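Local coordinates for protein Two-component system sensor histidine kinase (Bacteroides thetaiotaomicron, PDB 3OTT) that probably senses saccharides through this extracellular beta-propeller and beta-sandwich part of a membrane receptor whose intracellular region is predicted to act as a histidine kinase and transcription regulator, at residues 28-33 and 87-92; 636-641 and 657-662; 47-52 and 678-683. All blocks are in the same frame, centred on the assembly; numbering follows the deposited sequence.

Contact 1: residues 28-33 and 87-92; sequences LQDSEG and YNYRAD. With TBR (hexatantalum dodecabromide), chain D.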
# COMPACT_ATOMS: atom_id res chain seq x y z
N LEU B 28 11.98 11.54 -19.08
CA LEU B 28 11.60 11.48 -17.66
C LEU B 28 10.24 12.08 -17.56
O LEU B 28 9.86 12.88 -18.39
CB LEU B 28 12.57 12.31 -16.83
CG LEU B 28 13.99 11.77 -16.90
CD1 LEU B 28 15.01 12.78 -16.36
CD2 LEU B 28 14.04 10.42 -16.13
N GLN B 29 9.50 11.70 -16.54
CA GLN B 29 8.20 12.29 -16.30
C GLN B 29 8.16 12.67 -14.83
O GLN B 29 8.32 11.79 -13.97
CB GLN B 29 7.12 11.27 -16.58
CG GLN B 29 5.76 11.90 -16.56
CD GLN B 29 4.64 10.94 -16.96
OE1 GLN B 29 4.73 9.73 -16.73
NE2 GLN B 29 3.57 11.50 -17.53
N ASP B 30 7.99 13.97 -14.53
CA ASP B 30 7.96 14.43 -13.13
C ASP B 30 6.65 14.00 -12.46
O ASP B 30 5.75 13.47 -13.12
CB ASP B 30 8.23 15.94 -12.99
CG ASP B 30 7.26 16.85 -13.84
OD1 ASP B 30 6.03 16.75 -13.71
OD2 ASP B 30 7.75 17.76 -14.57
N SER B 31 6.54 14.23 -11.14
CA SER B 31 5.46 13.62 -10.35
C SER B 31 4.13 14.31 -10.63
O SER B 31 3.12 13.93 -10.08
CB SER B 31 5.75 13.70 -8.84
OG SER B 31 6.14 15.04 -8.52
N GLU B 32 4.16 15.34 -11.46
CA GLU B 32 2.93 16.08 -11.84
C GLU B 32 2.65 15.84 -13.33
O GLU B 32 1.80 16.45 -13.90
CB GLU B 32 3.05 17.58 -11.45
CG GLU B 32 3.14 17.77 -9.89
CD GLU B 32 3.80 19.10 -9.40
OE1 GLU B 32 3.10 19.90 -8.71
OE2 GLU B 32 5.03 19.31 -9.65
N GLY B 33 3.35 14.88 -13.94
CA GLY B 33 3.01 14.43 -15.31
C GLY B 33 3.65 15.11 -16.51
O GLY B 33 3.41 14.70 -17.63
N TYR B 87 19.54 19.86 -12.98
CA TYR B 87 18.59 20.89 -13.30
C TYR B 87 17.46 20.91 -12.27
O TYR B 87 16.78 19.90 -12.03
CB TYR B 87 18.05 20.70 -14.75
CG TYR B 87 16.98 21.69 -15.17
CD1 TYR B 87 17.31 23.05 -15.44
CD2 TYR B 87 15.68 21.29 -15.32
CE1 TYR B 87 16.32 23.98 -15.82
CE2 TYR B 87 14.67 22.20 -15.74
CZ TYR B 87 15.01 23.52 -15.97
OH TYR B 87 14.02 24.37 -16.37
N ASN B 88 17.30 22.05 -11.61
CA ASN B 88 16.15 22.20 -10.69
C ASN B 88 14.92 22.59 -11.49
O ASN B 88 14.80 23.70 -11.90
CB ASN B 88 16.47 23.20 -9.55
CG ASN B 88 15.33 23.32 -8.53
OD1 ASN B 88 14.19 23.02 -8.83
ND2 ASN B 88 15.66 23.78 -7.31
N TYR B 89 14.00 21.67 -11.72
CA TYR B 89 12.91 21.96 -12.61
C TYR B 89 11.80 22.82 -11.94
O TYR B 89 10.96 23.42 -12.64
CB TYR B 89 12.37 20.66 -13.21
CG TYR B 89 11.53 19.79 -12.26
CD1 TYR B 89 10.19 20.07 -12.00
CD2 TYR B 89 12.10 18.68 -11.64
CE1 TYR B 89 9.42 19.23 -11.17
CE2 TYR B 89 11.34 17.83 -10.78
CZ TYR B 89 10.04 18.13 -10.54
OH TYR B 89 9.34 17.29 -9.72
N ARG B 90 11.80 22.90 -10.61
CA ARG B 90 10.81 23.74 -9.94
C ARG B 90 11.31 25.17 -9.96
O ARG B 90 10.56 26.09 -10.23
CB ARG B 90 10.53 23.34 -8.48
CG ARG B 90 9.78 22.05 -8.39
CD ARG B 90 9.57 21.63 -6.93
NE ARG B 90 9.04 20.26 -6.96
CZ ARG B 90 7.75 19.96 -7.04
NH1 ARG B 90 6.84 20.95 -7.04
NH2 ARG B 90 7.38 18.68 -7.07
N ALA B 91 12.57 25.37 -9.67
CA ALA B 91 13.10 26.73 -9.71
C ALA B 91 13.45 27.17 -11.15
O ALA B 91 13.55 28.35 -11.42
CB ALA B 91 14.33 26.89 -8.76
N ASP B 92 13.59 26.22 -12.08
CA ASP B 92 14.08 26.54 -13.42
C ASP B 92 15.51 27.16 -13.44
O ASP B 92 15.73 28.15 -14.12
CB ASP B 92 13.02 27.38 -14.21
CG ASP B 92 13.48 27.74 -15.62
OD1 ASP B 92 14.21 26.96 -16.29
OD2 ASP B 92 13.15 28.84 -16.08
TA1 TBR D . -2.07 9.35 -12.40
TA2 TBR D . -1.67 11.36 -14.23
TA3 TBR D . -4.11 11.27 -12.74
TA4 TBR D . -2.18 13.29 -12.29
TA5 TBR D . -2.58 11.24 -10.43
TA6 TBR D . -0.23 11.28 -11.93
BR1 TBR D . -1.62 8.78 -14.90
BR2 TBR D . -4.55 8.65 -12.79
BR3 TBR D . -2.60 8.67 -9.97
BR4 TBR D . 0.32 8.75 -11.62
BR5 TBR D . -4.00 11.37 -15.36
BR6 TBR D . -5.21 11.24 -10.40
BR7 TBR D . -2.66 13.75 -9.76
BR8 TBR D . 0.28 13.83 -11.69
BR9 TBR D . -1.62 13.91 -14.76
BRA TBR D . -4.71 13.82 -12.74
BRB TBR D . -0.22 11.27 -9.32
BRC TBR D . 0.90 11.31 -14.28
O HOH W 1 6.87 17.41 -10.19

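Contact 2: residues 636-641 and 657-662; sequences ILLTAL and PNIRYT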
# COMPACT_ATOMS: atom_id res chain seq x y z
N ILE B 636 -5.22 22.02 -15.39
CA ILE B 636 -4.58 22.91 -16.35
C ILE B 636 -3.32 23.45 -15.69
O ILE B 636 -3.39 23.81 -14.55
CB ILE B 636 -5.52 24.08 -16.60
CG1 ILE B 636 -6.88 23.56 -17.03
CG2 ILE B 636 -4.91 25.17 -17.52
CD1 ILE B 636 -7.94 24.69 -17.08
N LEU B 637 -2.21 23.46 -16.41
CA LEU B 637 -0.95 24.07 -16.03
C LEU B 637 -0.59 25.18 -17.01
O LEU B 637 -0.94 25.15 -18.19
CB LEU B 637 0.21 23.10 -16.20
CG LEU B 637 0.48 21.81 -15.41
CD1 LEU B 637 -0.61 20.76 -15.60
CD2 LEU B 637 1.83 21.24 -15.89
N LEU B 638 0.20 26.11 -16.53
CA LEU B 638 0.74 27.13 -17.39
C LEU B 638 2.16 26.72 -17.66
O LEU B 638 2.89 26.38 -16.75
CB LEU B 638 0.66 28.46 -16.64
CG LEU B 638 -0.44 29.47 -16.97
CD1 LEU B 638 -1.66 28.85 -17.52
CD2 LEU B 638 -0.73 30.33 -15.73
N THR B 639 2.57 26.74 -18.91
CA THR B 639 3.85 26.11 -19.26
C THR B 639 4.80 27.09 -19.91
O THR B 639 5.99 26.77 -20.16
CB THR B 639 3.63 24.85 -20.18
OG1 THR B 639 2.86 25.22 -21.31
CG2 THR B 639 2.78 23.81 -19.46
N ALA B 640 4.31 28.31 -20.19
CA ALA B 640 5.20 29.36 -20.72
C ALA B 640 4.68 30.78 -20.51
O ALA B 640 3.51 31.05 -20.67
CB ALA B 640 5.47 29.12 -22.18
N LEU B 641 5.59 31.69 -20.20
CA LEU B 641 5.25 33.10 -20.13
C LEU B 641 6.07 33.87 -21.17
O LEU B 641 7.29 33.72 -21.21
CB LEU B 641 5.56 33.64 -18.72
CG LEU B 641 5.40 35.16 -18.50
CD1 LEU B 641 3.96 35.59 -18.65
CD2 LEU B 641 5.88 35.54 -17.13
N PRO B 657 9.28 34.68 -12.35
CA PRO B 657 9.33 33.38 -11.64
C PRO B 657 8.99 32.22 -12.62
O PRO B 657 8.81 32.47 -13.82
CB PRO B 657 8.26 33.54 -10.54
CG PRO B 657 7.19 34.41 -11.26
CD PRO B 657 7.96 35.33 -12.24
N ASN B 658 9.03 30.98 -12.12
CA ASN B 658 8.56 29.82 -12.88
C ASN B 658 7.07 29.82 -12.90
O ASN B 658 6.41 29.54 -11.87
CB ASN B 658 9.07 28.48 -12.35
CG ASN B 658 8.92 27.33 -13.42
OD1 ASN B 658 8.12 27.45 -14.35
ND2 ASN B 658 9.68 26.29 -13.30
N ILE B 659 6.55 30.11 -14.09
CA ILE B 659 5.13 30.31 -14.35
C ILE B 659 4.32 29.07 -13.94
O ILE B 659 3.18 29.19 -13.51
CB ILE B 659 4.88 30.71 -15.83
CG1 ILE B 659 3.46 31.26 -16.03
CG2 ILE B 659 5.12 29.52 -16.82
CD1 ILE B 659 3.17 32.52 -15.27
N ARG B 660 4.92 27.88 -14.05
CA ARG B 660 4.19 26.66 -13.71
C ARG B 660 3.85 26.57 -12.21
O ARG B 660 2.89 25.93 -11.86
CB ARG B 660 4.99 25.46 -14.18
CG ARG B 660 4.31 24.06 -13.99
CD ARG B 660 5.37 22.94 -14.15
NE ARG B 660 4.78 21.63 -13.90
CZ ARG B 660 5.40 20.46 -14.02
NH1 ARG B 660 6.66 20.40 -14.39
NH2 ARG B 660 4.72 19.36 -13.78
N TYR B 661 4.64 27.25 -11.35
CA TYR B 661 4.56 27.13 -9.90
C TYR B 661 4.20 28.41 -9.17
O TYR B 661 4.57 28.60 -7.99
CB TYR B 661 5.90 26.57 -9.35
CG TYR B 661 6.12 25.14 -9.80
CD1 TYR B 661 5.31 24.08 -9.33
CD2 TYR B 661 7.11 24.85 -10.74
CE1 TYR B 661 5.50 22.78 -9.80
CE2 TYR B 661 7.31 23.56 -11.22
CZ TYR B 661 6.52 22.53 -10.74
OH TYR B 661 6.75 21.29 -11.26
N THR B 662 3.53 29.33 -9.87
CA THR B 662 3.22 30.61 -9.29
C THR B 662 1.75 30.85 -9.38
O THR B 662 1.16 30.61 -10.42
CB THR B 662 3.90 31.79 -10.03
OG1 THR B 662 5.18 31.38 -10.48
CG2 THR B 662 4.15 32.89 -9.05

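Contact 3: residues 47-52 and 678-683; sequences DGYSTQ and LSDLPY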
# COMPACT_ATOMS: atom_id res chain seq x y z
N ASP B 47 4.70 19.61 -23.56
CA ASP B 47 3.46 19.67 -22.78
C ASP B 47 2.27 19.13 -23.55
O ASP B 47 1.13 19.36 -23.14
CB ASP B 47 3.17 21.12 -22.35
CG ASP B 47 2.92 22.07 -23.55
OD1 ASP B 47 2.90 21.57 -24.72
OD2 ASP B 47 2.69 23.30 -23.32
N GLY B 48 2.51 18.48 -24.68
CA GLY B 48 1.44 17.93 -25.46
C GLY B 48 1.01 18.85 -26.60
O GLY B 48 0.22 18.44 -27.41
N TYR B 49 1.53 20.09 -26.64
CA TYR B 49 1.25 21.07 -27.70
C TYR B 49 2.54 21.44 -28.40
O TYR B 49 2.60 21.33 -29.60
CB TYR B 49 0.62 22.36 -27.12
CG TYR B 49 -0.81 22.17 -26.65
CD1 TYR B 49 -1.11 21.60 -25.39
CD2 TYR B 49 -1.88 22.53 -27.49
CE1 TYR B 49 -2.44 21.44 -24.99
CE2 TYR B 49 -3.20 22.38 -27.08
CZ TYR B 49 -3.47 21.81 -25.84
OH TYR B 49 -4.80 21.68 -25.48
N SER B 50 3.56 21.88 -27.66
CA SER B 50 4.83 22.20 -28.27
C SER B 50 5.99 21.80 -27.36
O SER B 50 5.81 21.58 -26.17
CB SER B 50 4.93 23.69 -28.56
OG SER B 50 4.81 24.41 -27.36
N THR B 51 7.18 21.72 -27.97
CA THR B 51 8.41 21.50 -27.27
C THR B 51 8.99 22.81 -26.76
O THR B 51 8.78 23.86 -27.34
CB THR B 51 9.45 20.77 -28.14
OG1 THR B 51 9.82 21.61 -29.25
CG2 THR B 51 8.87 19.46 -28.68
N GLN B 52 9.73 22.73 -25.67
CA GLN B 52 10.37 23.92 -25.13
C GLN B 52 11.80 23.58 -24.64
O GLN B 52 12.02 22.60 -23.90
CB GLN B 52 9.50 24.48 -23.97
CG GLN B 52 9.99 25.77 -23.37
CD GLN B 52 9.09 26.28 -22.23
OE1 GLN B 52 9.55 26.61 -21.14
NE2 GLN B 52 7.81 26.32 -22.48
N LEU B 678 -0.85 27.28 -22.15
CA LEU B 678 -1.55 26.49 -21.14
C LEU B 678 -1.55 25.03 -21.62
O LEU B 678 -1.53 24.77 -22.82
CB LEU B 678 -3.00 27.01 -20.96
CG LEU B 678 -3.96 26.79 -22.14
CD1 LEU B 678 -4.73 25.45 -22.03
CD2 LEU B 678 -4.95 27.90 -22.22
N SER B 679 -1.61 24.08 -20.71
CA SER B 679 -1.83 22.69 -21.15
C SER B 679 -2.42 21.86 -20.02
O SER B 679 -2.11 22.09 -18.86
CB SER B 679 -0.49 22.07 -21.60
OG SER B 679 -0.62 20.67 -21.77
N ASP B 680 -3.25 20.88 -20.36
CA ASP B 680 -3.67 19.89 -19.41
C ASP B 680 -3.00 18.52 -19.73
O ASP B 680 -3.47 17.46 -19.32
CB ASP B 680 -5.19 19.76 -19.42
CG ASP B 680 -5.78 19.35 -20.82
OD1 ASP B 680 -5.06 19.28 -21.87
OD2 ASP B 680 -7.02 19.13 -20.86
N LEU B 681 -1.88 18.59 -20.44
CA LEU B 681 -1.02 17.39 -20.73
C LEU B 681 -1.80 16.34 -21.51
O LEU B 681 -1.97 15.24 -21.04
CB LEU B 681 -0.48 16.74 -19.45
CG LEU B 681 0.27 17.61 -18.40
CD1 LEU B 681 0.68 16.66 -17.21
CD2 LEU B 681 1.48 18.34 -18.90
N PRO B 682 -2.33 16.69 -22.69
CA PRO B 682 -3.18 15.75 -23.40
C PRO B 682 -2.39 14.67 -24.25
O PRO B 682 -2.76 14.32 -25.36
CB PRO B 682 -4.00 16.67 -24.30
CG PRO B 682 -3.03 17.80 -24.66
CD PRO B 682 -2.16 17.97 -23.40
N TYR B 683 -1.34 14.11 -23.67
CA TYR B 683 -0.61 13.01 -24.31
C TYR B 683 -1.49 11.90 -24.87
O TYR B 683 -1.24 11.42 -25.98
CB TYR B 683 0.38 12.41 -23.32
CG TYR B 683 1.31 13.44 -22.72
CD1 TYR B 683 1.96 14.39 -23.52
CD2 TYR B 683 1.49 13.49 -21.34
CE1 TYR B 683 2.78 15.38 -22.95
CE2 TYR B 683 2.29 14.46 -20.76
CZ TYR B 683 2.96 15.39 -21.58
OH TYR B 683 3.79 16.32 -20.97

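Contact 1: residues 28-33 and 87-92
Asp-30 lies against the hydroxyl end of the Tyr-89 ring, its CB 3.7 Å from Tyr-89 OH and its carboxylate plane turned only 16° from the ring plane. Tyr-89 CG sits between its own backbone N and carbonyl carbon (chi1 74°), which sends the ring toward the 30-33 turn. No direct hydrogen bond links the two segments. Water 1 bridges them instead: it donates to Ser-31 OG and to Glu-32 OE2, 2.7 Å away, and is hydrogen-bonded to Tyr-89 OH at 2.5 Å. Glu-32 and Arg-90 meet roughly at right angles, with carboxylate and guanidinium planes 33° apart. Their salt bridge is long, Glu-32 OE2 to Arg-90 NH2 being 3.5 Å. Each group has another partner: Tyr-661 OH for Glu-32, and for the arginine Asn-73, whose O bonds to Arg-90 NE and whose OD1 bonds to Ser-31 OG. The arginine runs extended from CG to NE, with Tyr-89 CE1 over one guanidinium face, offset toward its rim. Asp-30 OD1 accepts from Glu-32 N at 3.2 Å, while OD2 is taken by Trp-36 and Arg-660. On the far flank, Ser-31 O approaches BR8 of the tantalum bromide cluster at 3.3 Å. The arrangement joins the loops that follow strands 24-29 and 84-88 of adjacent four-stranded propeller blades; the first is a type I turn opened by an Asx turn at Asp-30.

Contact 2: residues 636-641 and 657-662
Ile-659 packs against strand 637-643, and most of the contact is apolar. Its CG1 branch lies between two leucines of the strand, 4.0 Å from Leu-638 CB and 4.2 Å from Leu-641 CB. With CG1 anti to the backbone N (chi1 -166°), the CG2 methyl is left over the strand backbone, 3.7 Å from Ala-640 N. Leu-637 and Arg-660 lie side by side and point the same way, Leu-637 CD2 coming 3.6 Å from Arg-660 NE.

The polar element across the contact is a CA-H...O approach of Arg-660 CA to Leu-638 O, 3.3 Å long. Bonds within 657-662 shape the short 3-10 segment: Asn-658 OD1 accepts from Arg-660 N in an Asx turn, and Asn-658 O is gripped from opposite faces of its plane by Tyr-661 N and by Thr-662 OG1, the latter at 2.6 Å.

Tyr-661 OH stands 3.1 Å above the centre of the Arg-660 guanidinium, whose NH1 forms a salt bridge with Asp-30. Leu-742 of strand 740-746 also touches Ile-659. The chemistry implies that apolar packing of Ile-659 against the strand joins this loop to it, while the Arg-660 charge is probably balanced by Asp-30 of the propeller.

Contact 3: residues 47-52 and 678-683
Gly-48 faces Pro-682 in a backbone conformation with positive phi (96°), one that glycine adopts readily, and its CA lies 4.1 Å from Pro-682 CD. Tyr-683 CE1 comes 3.6 Å from Gly-48 N. Just before the glycine, Asp-47 O receives the hydrogen bond that joins the two segments: Ser-679 OG donates to it over 2.6 Å, in the carbonyl plane and at a C=O...O angle of 154°. That hydroxyl works twice, since it also accepts from Leu-681 N at 2.8 Å in an ST turn, so the bend after strand 674-679 and the 47-50 turn share one oxygen. A chi1 of 168°, with OG opposite the main-chain nitrogen of Ser-679, sets the hydroxyl between Asp-47 O and Leu-681 N, where it also meets the Tyr-49 ring at its edge. Tyr-49 crosses Pro-682 at about a right angle, CE1 touching Pro-682 CG at 3.7 Å. The turn itself is held by Asp-47 OD1, which takes Ser-50 N on its syn side and Tyr-49 N, 2.8 Å away, on its anti side, an Asx turn within a longer Asx motif. Asp-47 OD2 is instead paired with Thr-639 OG1. Asp-680 OD1 is buried here without a partner in the model, although OD2 of the same carboxylate is bonded to Asn-689.

Around this core, Lys-688 makes a cation-pi contact with Tyr-49, while Tyr-683 bonds through OH to Tyr-46 O and meets Trp-293 edge to face. The contact thus sits where the turn between propeller strands 42-46 and 51-53 abuts the end of sandwich strand 674-679, beside its sheet neighbour 637-643.

The three contacts form one continuous junction between the propeller and the beta-sandwich, their centres 12 to 14 Å apart. Contact 1 is tied to contact 2 by the salt bridge of Asp-30 OD2 with Arg-660 NH1 at 2.9 Å. Contacts 2 and 3 use adjacent sandwich strands, 637-643 and 674-679, joined by Leu-637 N to Ser-679 O at 2.8 Å. Contact 3 returns to contact 1 by packing, Leu-681 CD1 lying 3.4 Å from Gly-33 O. The tantalum bromide cluster, a bound heavy-atom compound, touches residues 31-33 of contact 1. Between nearest atoms, the side chain of Leu-681 is about 4 Å from the bound TBR cluster, and the side chain of Leu-637 is about 7 Å from the bound TBR cluster.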